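Local structure of type 3 secretion system chaperone PscE (Pseudomonas aeruginosa, 2UWJ) at residues A[29-32]-A[33-37]; A[23-26]-A[27-30]; A[44-47]-A[48-52]. The protein acts as a cytoplasmic chaperone of the type III secretion system that, together with PscG, prevents premature polymerization of the needle protein PscF. One frame throughout, in Å; residues are numbered along the deposited sequence.

Interaction 1: A[29-32]-A[33-37]; sequences AALA and ECRRE
Leu31 and Arg35 sit one turn apart on helix 18-40, the first arm of a helical hairpin, and illustrate how an i to i+4 pair can serve two surroundings at once. Leucine packs inward, against Ala54 and Glu58 of helix 44-68, while the exposed arginine crosses over it. The Arg35 chain runs extended from CG to NE, which lays its guanidinium over the isobutyl group. Leu31 CD2 lies 3.4 Å above that plane, displaced toward the rim, and is 3.5 Å from Arg35 CZ. CG of Leu31 stands anti to its own nitrogen (chi1 174°), a setting that brings CD2 under the guanidinium, while CD1 lies beside Arg35 NE. The charge itself is answered elsewhere, by a salt bridge from Arg35 NH2 to Glu58, so the leucine and the carboxylate together probably hold the group in place.

Ala32, which loses the most surface to the following turn, works differently. Its carbonyl accepts the N-H of Arg36 at 2.9 Å (Arg36 N to Ala32 O), one of four consecutive helical bonds that begin with Glu33 N to Ala29 O. Arg36 then folds back at its third torsion (chi3 -59°) instead of reaching outward. One guanidinium face comes down over Ala32 O and Glu33 CA, and Arg36 NH1 is 3.7 Å from Ala32 CB. In this curled pose the edge of the group meets a water: the water accepts from Arg36 NH1 at 3.2 Å and donates to Ala29 O at 2.9 Å, giving that carbonyl a second donor beside Glu33 N.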
loop_
_atom_site.group_PDB
_atom_site.type_symbol
_atom_site.label_atom_id
_atom_site.label_comp_id
_atom_site.label_asym_id
_atom_site.label_seq_id
_atom_site.Cartn_x
_atom_site.Cartn_y
_atom_site.Cartn_z
ATOM N N ALA A 29 21.270 -6.923 -12.288
ATOM C CA ALA A 29 21.882 -5.993 -13.239
ATOM C C ALA A 29 22.578 -4.877 -12.475
ATOM O O ALA A 29 23.728 -4.547 -12.789
ATOM C CB ALA A 29 20.827 -5.397 -14.200
ATOM N N ALA A 30 21.898 -4.279 -11.480
ATOM C CA ALA A 30 22.516 -3.209 -10.698
ATOM C C ALA A 30 23.744 -3.735 -9.903
ATOM O O ALA A 30 24.762 -3.038 -9.759
ATOM C CB ALA A 30 21.462 -2.557 -9.722
ATOM N N LEU A 31 23.681 -4.954 -9.400
ATOM C CA LEU A 31 24.816 -5.472 -8.640
ATOM C C LEU A 31 26.025 -5.716 -9.587
ATOM O O LEU A 31 27.197 -5.479 -9.219
ATOM C CB LEU A 31 24.436 -6.773 -7.954
ATOM C CG LEU A 31 25.573 -7.511 -7.245
ATOM C CD1 LEU A 31 26.232 -6.621 -6.156
ATOM C CD2 LEU A 31 25.011 -8.834 -6.682
ATOM N N ALA A 32 25.748 -6.168 -10.807
ATOM C CA ALA A 32 26.864 -6.416 -11.763
ATOM C C ALA A 32 27.554 -5.085 -12.161
ATOM O O ALA A 32 28.780 -5.026 -12.235
ATOM C CB ALA A 32 26.344 -7.201 -13.021
ATOM N N GLU A 33 26.785 -4.013 -12.358
ATOM C CA GLU A 33 27.371 -2.723 -12.709
ATOM C C GLU A 33 28.205 -2.252 -11.558
ATOM O O GLU A 33 29.275 -1.671 -11.730
ATOM C CB GLU A 33 26.320 -1.638 -12.964
ATOM C CG GLU A 33 25.295 -1.951 -14.025
ATOM C CD GLU A 33 24.370 -0.762 -14.319
ATOM O OE1 GLU A 33 24.203 0.117 -13.433
ATOM O OE2 GLU A 33 23.801 -0.710 -15.437
ATOM N N CYS A 34 27.681 -2.479 -10.356
ATOM C CA CYS A 34 28.373 -2.073 -9.158
ATOM C C CYS A 34 29.755 -2.798 -9.043
ATOM O O CYS A 34 30.798 -2.183 -8.751
ATOM C CB CYS A 34 27.425 -2.356 -7.942
ATOM S SG CYS A 34 27.910 -1.494 -6.526
ATOM N N ARG A 35 29.767 -4.088 -9.306
ATOM C CA ARG A 35 31.000 -4.870 -9.217
ATOM C C ARG A 35 31.970 -4.467 -10.334
ATOM O O ARG A 35 33.176 -4.429 -10.124
ATOM C CB ARG A 35 30.679 -6.360 -9.287
ATOM C CG ARG A 35 30.144 -6.916 -7.961
ATOM C CD ARG A 35 29.631 -8.306 -8.153
ATOM N NE ARG A 35 29.172 -8.911 -6.899
ATOM C CZ ARG A 35 28.361 -9.970 -6.827
ATOM N NH1 ARG A 35 27.918 -10.532 -7.944
ATOM N NH2 ARG A 35 27.992 -10.474 -5.643
ATOM N N ARG A 36 31.439 -4.164 -11.503
ATOM C CA ARG A 36 32.300 -3.714 -12.604
ATOM C C ARG A 36 32.972 -2.389 -12.219
ATOM O O ARG A 36 34.184 -2.231 -12.376
ATOM C CB ARG A 36 31.499 -3.546 -13.907
ATOM C CG ARG A 36 31.010 -4.862 -14.505
ATOM C CD ARG A 36 30.542 -4.676 -15.977
ATOM N NE ARG A 36 29.464 -3.692 -16.091
ATOM C CZ ARG A 36 28.165 -3.985 -16.015
ATOM N NH1 ARG A 36 27.777 -5.241 -15.840
ATOM N NH2 ARG A 36 27.258 -3.012 -16.078
ATOM N N GLU A 37 32.219 -1.439 -11.681
ATOM C CA GLU A 37 32.820 -0.170 -11.302
ATOM C C GLU A 37 33.863 -0.322 -10.158
ATOM O O GLU A 37 34.879 0.384 -10.127
ATOM C CB GLU A 37 31.746 0.878 -10.944
ATOM C CG GLU A 37 32.378 2.236 -10.670
ATOM C CD GLU A 37 31.400 3.345 -10.350
ATOM O OE1 GLU A 37 31.851 4.443 -9.914
ATOM O OE2 GLU A 37 30.189 3.147 -10.525
HETATM O O HOH W 1 24.623 -4.913 -15.490
#

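Interaction 2: A[23-26]-A[27-30]; sequences LRQR and LQAA
Leu23 and Leu27 belong to the predicted coiled-coil region of helix 18-40, and with Arg24 and Gln28 they offer a worked example of i to i+4 packing on two neighbouring flanks of one helix. The backbone supplies the common frame: Leu27 N donates to Leu23 O at 3.0 Å and Gln28 N to Arg24 O at 2.9 Å, with Ala29 and Ala30 continuing the series onto Gln25 and Arg26.

On the apolar flank the two buried leucines cross at an angle, CD1 of Leu23 touching CG of Leu27 at 4.0 Å. Their first torsions differ. Leu23 has CG anti to its nitrogen (chi1 177°), whereas Leu27 has CG anti to its carbonyl carbon (chi1 -69°), which swings it back toward the preceding turn, to 3.3 Å from Leu23 O. The same CD1 of Leu23 also lies over the rim of one face of the Arg26 guanidinium, 4.0 Å above its plane. Arg26 gets there by bending at chi3, and it makes a weak hydrogen bond from NE to Ala22 O.

On the other flank the contact is between side chains of mixed character. The aliphatic part of Arg24, extended as far as NE, passes Gln28, with Arg24 CG 3.6 Å from Gln28 CD, and Gln28 CG comes to 3.0 Å from Arg24 O.

Two partners reach this stretch of helix. Leu64 of helix 44-68 touches Arg24, and Leu61 touches Leu27 and Gln28. The PscG chain packs Glu8 on Leu23 and Leu9 on Leu27, and its Glu8 forms a salt bridge with Arg26 NH1, so Leu27 is wedged where helix 44-68 and PscG both reach this helix.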
loop_
_atom_site.group_PDB
_atom_site.type_symbol
_atom_site.label_atom_id
_atom_site.label_comp_id
_atom_site.label_asym_id
_atom_site.label_seq_id
_atom_site.Cartn_x
_atom_site.Cartn_y
_atom_site.Cartn_z
ATOM N N LEU A 23 12.047 -8.212 -10.745
ATOM C CA LEU A 23 12.775 -7.504 -9.688
ATOM C C LEU A 23 14.185 -8.124 -9.540
ATOM O O LEU A 23 15.166 -7.407 -9.432
ATOM C CB LEU A 23 11.995 -7.624 -8.367
ATOM C CG LEU A 23 12.684 -6.996 -7.140
ATOM C CD1 LEU A 23 13.113 -5.522 -7.372
ATOM C CD2 LEU A 23 11.647 -7.043 -5.999
ATOM N N ARG A 24 14.263 -9.455 -9.528
ATOM C CA ARG A 24 15.542 -10.135 -9.395
ATOM C C ARG A 24 16.516 -9.690 -10.500
ATOM O O ARG A 24 17.685 -9.421 -10.238
ATOM C CB ARG A 24 15.335 -11.641 -9.489
ATOM C CG ARG A 24 16.660 -12.464 -9.512
ATOM C CD ARG A 24 16.407 -13.997 -9.610
ATOM N NE ARG A 24 17.628 -14.751 -9.285
ATOM C CZ ARG A 24 17.699 -16.061 -8.997
ATOM N NH1 ARG A 24 16.603 -16.829 -8.987
ATOM N NH2 ARG A 24 18.879 -16.610 -8.696
ATOM N N GLN A 25 16.029 -9.609 -11.739
ATOM C CA GLN A 25 16.881 -9.191 -12.848
ATOM C C GLN A 25 17.382 -7.790 -12.674
ATOM O O GLN A 25 18.551 -7.507 -12.941
ATOM C CB GLN A 25 16.127 -9.316 -14.188
ATOM C CG GLN A 25 16.008 -10.768 -14.621
ATOM C CD GLN A 25 15.187 -10.948 -15.908
ATOM O OE1 GLN A 25 14.435 -10.056 -16.316
ATOM N NE2 GLN A 25 15.329 -12.109 -16.539
ATOM N N ARG A 26 16.518 -6.892 -12.212
ATOM C CA ARG A 26 16.938 -5.507 -12.022
ATOM C C ARG A 26 18.012 -5.405 -10.915
ATOM O O ARG A 26 18.956 -4.626 -11.023
ATOM C CB ARG A 26 15.752 -4.647 -11.612
ATOM C CG ARG A 26 14.781 -4.425 -12.729
ATOM C CD ARG A 26 13.697 -3.496 -12.250
ATOM N NE ARG A 26 12.583 -4.256 -11.697
ATOM C CZ ARG A 26 11.733 -3.767 -10.811
ATOM N NH1 ARG A 26 11.913 -2.524 -10.393
ATOM N NH2 ARG A 26 10.699 -4.500 -10.393
ATOM N N LEU A 27 17.831 -6.175 -9.849
ATOM C CA LEU A 27 18.783 -6.175 -8.732
ATOM C C LEU A 27 20.139 -6.757 -9.217
ATOM O O LEU A 27 21.202 -6.219 -8.933
ATOM C CB LEU A 27 18.229 -7.041 -7.578
ATOM C CG LEU A 27 16.989 -6.482 -6.836
ATOM C CD1 LEU A 27 16.468 -7.569 -5.840
ATOM C CD2 LEU A 27 17.356 -5.135 -6.115
ATOM N N GLN A 28 20.085 -7.880 -9.901
ATOM C CA GLN A 28 21.312 -8.517 -10.438
ATOM C C GLN A 28 22.030 -7.586 -11.416
ATOM O O GLN A 28 23.251 -7.431 -11.354
ATOM C CB GLN A 28 20.964 -9.819 -11.130
ATOM C CG GLN A 28 20.379 -10.842 -10.203
ATOM C CD GLN A 28 19.976 -12.092 -10.956
ATOM O OE1 GLN A 28 19.467 -11.991 -12.067
ATOM N NE2 GLN A 28 20.199 -13.280 -10.359
ATOM N N ALA A 29 21.270 -6.923 -12.288
ATOM C CA ALA A 29 21.882 -5.993 -13.239
ATOM C C ALA A 29 22.578 -4.877 -12.475
ATOM O O ALA A 29 23.728 -4.547 -12.789
ATOM C CB ALA A 29 20.827 -5.397 -14.200
ATOM N N ALA A 30 21.898 -4.279 -11.480
ATOM C CA ALA A 30 22.516 -3.209 -10.698
ATOM C C ALA A 30 23.744 -3.735 -9.903
ATOM O O ALA A 30 24.762 -3.038 -9.759
ATOM C CB ALA A 30 21.462 -2.557 -9.722
#

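Interaction 3: A[44-47]-A[48-52]; sequences PERF and QFLQQ. Unlike the reference sequence in segment 44-47: Arg46 (reference His).
The first two turns of helix 44-68 are held by four backbone hydrogen bonds, from Gln48 N to Pro44 O through Gln51 N to Phe47 O, the shortest being Leu50 N to Arg46 O at 2.7 Å. On this frame Phe47 meets Gln51, and Arg46 meets both Leu50 and Phe49.

The CG methylene of Gln51 stands 3.8 Å from the centroid of the Phe47 ring, 21° off the ring normal, a CH-pi contact over the face. The amide continues outward along the ring, with Gln51 OE1 3.3 Å from Phe47 CE2.

Arg46, where the reference sequence has histidine, has Leu50 and Phe49 on the same side of its guanidinium plane. A bend at its second torsion (chi2 -92°) carries the chain toward the next turn, bringing Arg46 CD to 3.6 Å from Leu50 CD1. Further out, Arg46 NH1 lies over one face of the Phe49 ring, near its rim and 3.0 Å above its plane, while the two planes are inclined by 30°. The approach is tight, with Arg46 NH1 3.1 Å from Phe49 CD1. Arg46 NE forms a salt bridge with Glu37 of helix 18-40, which probably limits the movement of the guanidinium.

Leu50 and Gln51 both rest on Leu38 of helix 18-40, as does Phe47, whereas Gln48 and Phe49 touch Arg34 of the PscG chain. A proline as the opening residue, where no earlier carbonyl asks for its missing N-H, is a familiar way to begin a helix, and here it starts the returning arm of an antiparallel helical hairpin.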
loop_
_atom_site.group_PDB
_atom_site.type_symbol
_atom_site.label_atom_id
_atom_site.label_comp_id
_atom_site.label_asym_id
_atom_site.label_seq_id
_atom_site.Cartn_x
_atom_site.Cartn_y
_atom_site.Cartn_z
ATOM N N PRO A 44 38.763 6.343 -2.829
ATOM C CA PRO A 44 38.308 5.743 -1.563
ATOM C C PRO A 44 36.886 6.044 -1.069
ATOM O O PRO A 44 36.225 5.184 -0.446
ATOM C CB PRO A 44 39.384 6.178 -0.555
ATOM C CG PRO A 44 39.770 7.530 -1.037
ATOM C CD PRO A 44 39.847 7.318 -2.577
ATOM N N GLU A 45 36.426 7.261 -1.332
ATOM C CA GLU A 45 35.090 7.673 -0.928
ATOM C C GLU A 45 34.079 6.867 -1.758
ATOM O O GLU A 45 33.151 6.270 -1.209
ATOM C CB GLU A 45 34.907 9.179 -1.179
ATOM C CG GLU A 45 33.656 9.794 -0.564
ATOM C CD GLU A 45 33.472 11.279 -0.935
ATOM O OE1 GLU A 45 34.435 12.074 -0.792
ATOM O OE2 GLU A 45 32.355 11.643 -1.348
ATOM N N ARG A 46 34.308 6.794 -3.072
ATOM C CA ARG A 46 33.411 6.095 -3.981
ATOM C C ARG A 46 33.458 4.610 -3.689
ATOM O O ARG A 46 32.473 3.889 -3.864
ATOM C CB ARG A 46 33.844 6.342 -5.433
ATOM C CG ARG A 46 32.733 6.739 -6.410
ATOM C CD ARG A 46 32.140 5.526 -7.095
ATOM N NE ARG A 46 30.858 5.735 -7.777
ATOM C CZ ARG A 46 29.762 6.255 -7.221
ATOM N NH1 ARG A 46 29.763 6.669 -5.955
ATOM N NH2 ARG A 46 28.628 6.292 -7.910
ATOM N N PHE A 47 34.617 4.148 -3.262
ATOM C CA PHE A 47 34.773 2.726 -2.995
ATOM C C PHE A 47 33.911 2.280 -1.796
ATOM O O PHE A 47 33.307 1.223 -1.831
ATOM C CB PHE A 47 36.219 2.415 -2.686
ATOM C CG PHE A 47 36.447 0.997 -2.249
ATOM C CD1 PHE A 47 36.674 0.002 -3.183
ATOM C CD2 PHE A 47 36.401 0.661 -0.893
ATOM C CE1 PHE A 47 36.859 -1.325 -2.783
ATOM C CE2 PHE A 47 36.580 -0.637 -0.479
ATOM C CZ PHE A 47 36.814 -1.642 -1.439
ATOM N N GLN A 48 33.914 3.076 -0.736
ATOM C CA GLN A 48 33.132 2.744 0.462
ATOM C C GLN A 48 31.634 2.827 0.066
ATOM O O GLN A 48 30.816 2.011 0.463
ATOM C CB GLN A 48 33.458 3.734 1.597
ATOM C CG GLN A 48 32.385 3.889 2.683
ATOM C CD GLN A 48 32.166 2.628 3.571
ATOM O OE1 GLN A 48 33.094 1.831 3.790
ATOM N NE2 GLN A 48 30.938 2.472 4.111
ATOM N N PHE A 49 31.304 3.811 -0.744
ATOM C CA PHE A 49 29.925 4.003 -1.242
ATOM C C PHE A 49 29.486 2.796 -2.086
ATOM O O PHE A 49 28.414 2.218 -1.850
ATOM C CB PHE A 49 29.932 5.301 -2.046
ATOM C CG PHE A 49 28.629 5.701 -2.642
ATOM C CD1 PHE A 49 28.171 5.114 -3.815
ATOM C CD2 PHE A 49 27.943 6.825 -2.137
ATOM C CE1 PHE A 49 27.051 5.655 -4.499
ATOM C CE2 PHE A 49 26.823 7.376 -2.808
ATOM C CZ PHE A 49 26.382 6.792 -3.990
ATOM N N LEU A 50 30.313 2.397 -3.063
ATOM C CA LEU A 50 29.994 1.263 -3.901
ATOM C C LEU A 50 29.887 -0.047 -3.125
ATOM O O LEU A 50 29.068 -0.916 -3.450
ATOM C CB LEU A 50 31.052 1.087 -5.001
ATOM C CG LEU A 50 31.116 2.166 -6.102
ATOM C CD1 LEU A 50 32.365 1.900 -7.065
ATOM C CD2 LEU A 50 29.814 2.141 -6.895
ATOM N N GLN A 51 30.741 -0.226 -2.132
ATOM C CA GLN A 51 30.688 -1.467 -1.373
ATOM C C GLN A 51 29.359 -1.552 -0.602
ATOM O O GLN A 51 28.755 -2.612 -0.544
ATOM C CB GLN A 51 31.859 -1.525 -0.391
ATOM C CG GLN A 51 33.172 -1.811 -1.104
ATOM C CD GLN A 51 33.862 -3.048 -0.563
ATOM O OE1 GLN A 51 34.492 -3.012 0.518
ATOM N NE2 GLN A 51 33.737 -4.161 -1.293
ATOM N N GLN A 52 28.946 -0.432 -0.006
ATOM C CA GLN A 52 27.685 -0.395 0.732
ATOM C C GLN A 52 26.544 -0.653 -0.274
ATOM O O GLN A 52 25.581 -1.388 0.018
ATOM C CB GLN A 52 27.479 0.973 1.379
ATOM C CG GLN A 52 28.344 1.195 2.639
ATOM C CD GLN A 52 28.025 2.520 3.343
ATOM O OE1 GLN A 52 28.446 3.601 2.887
ATOM N NE2 GLN A 52 27.270 2.445 4.455
#

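Interactions 1 and 2 are successive turns of helix 18-40, sharing Ala29 and Ala30, with centres about 10 Å apart. Interaction 3 opens the returning helix 44-68, its centre about 13 Å from that of interaction 1 and about 20 Å from that of interaction 2, which it does not touch. Interactions 1 and 3 meet directly across the two arms: Glu37 OE1 meets Arg46 NE at 2.7 Å in a salt bridge, and Glu37 CG packs on Leu50 CD1 at 3.6 Å. The side chains of Arg35 and Phe49 each come within about 3 Å of a bound nickel ion. All three contacts also have residues touching PscG.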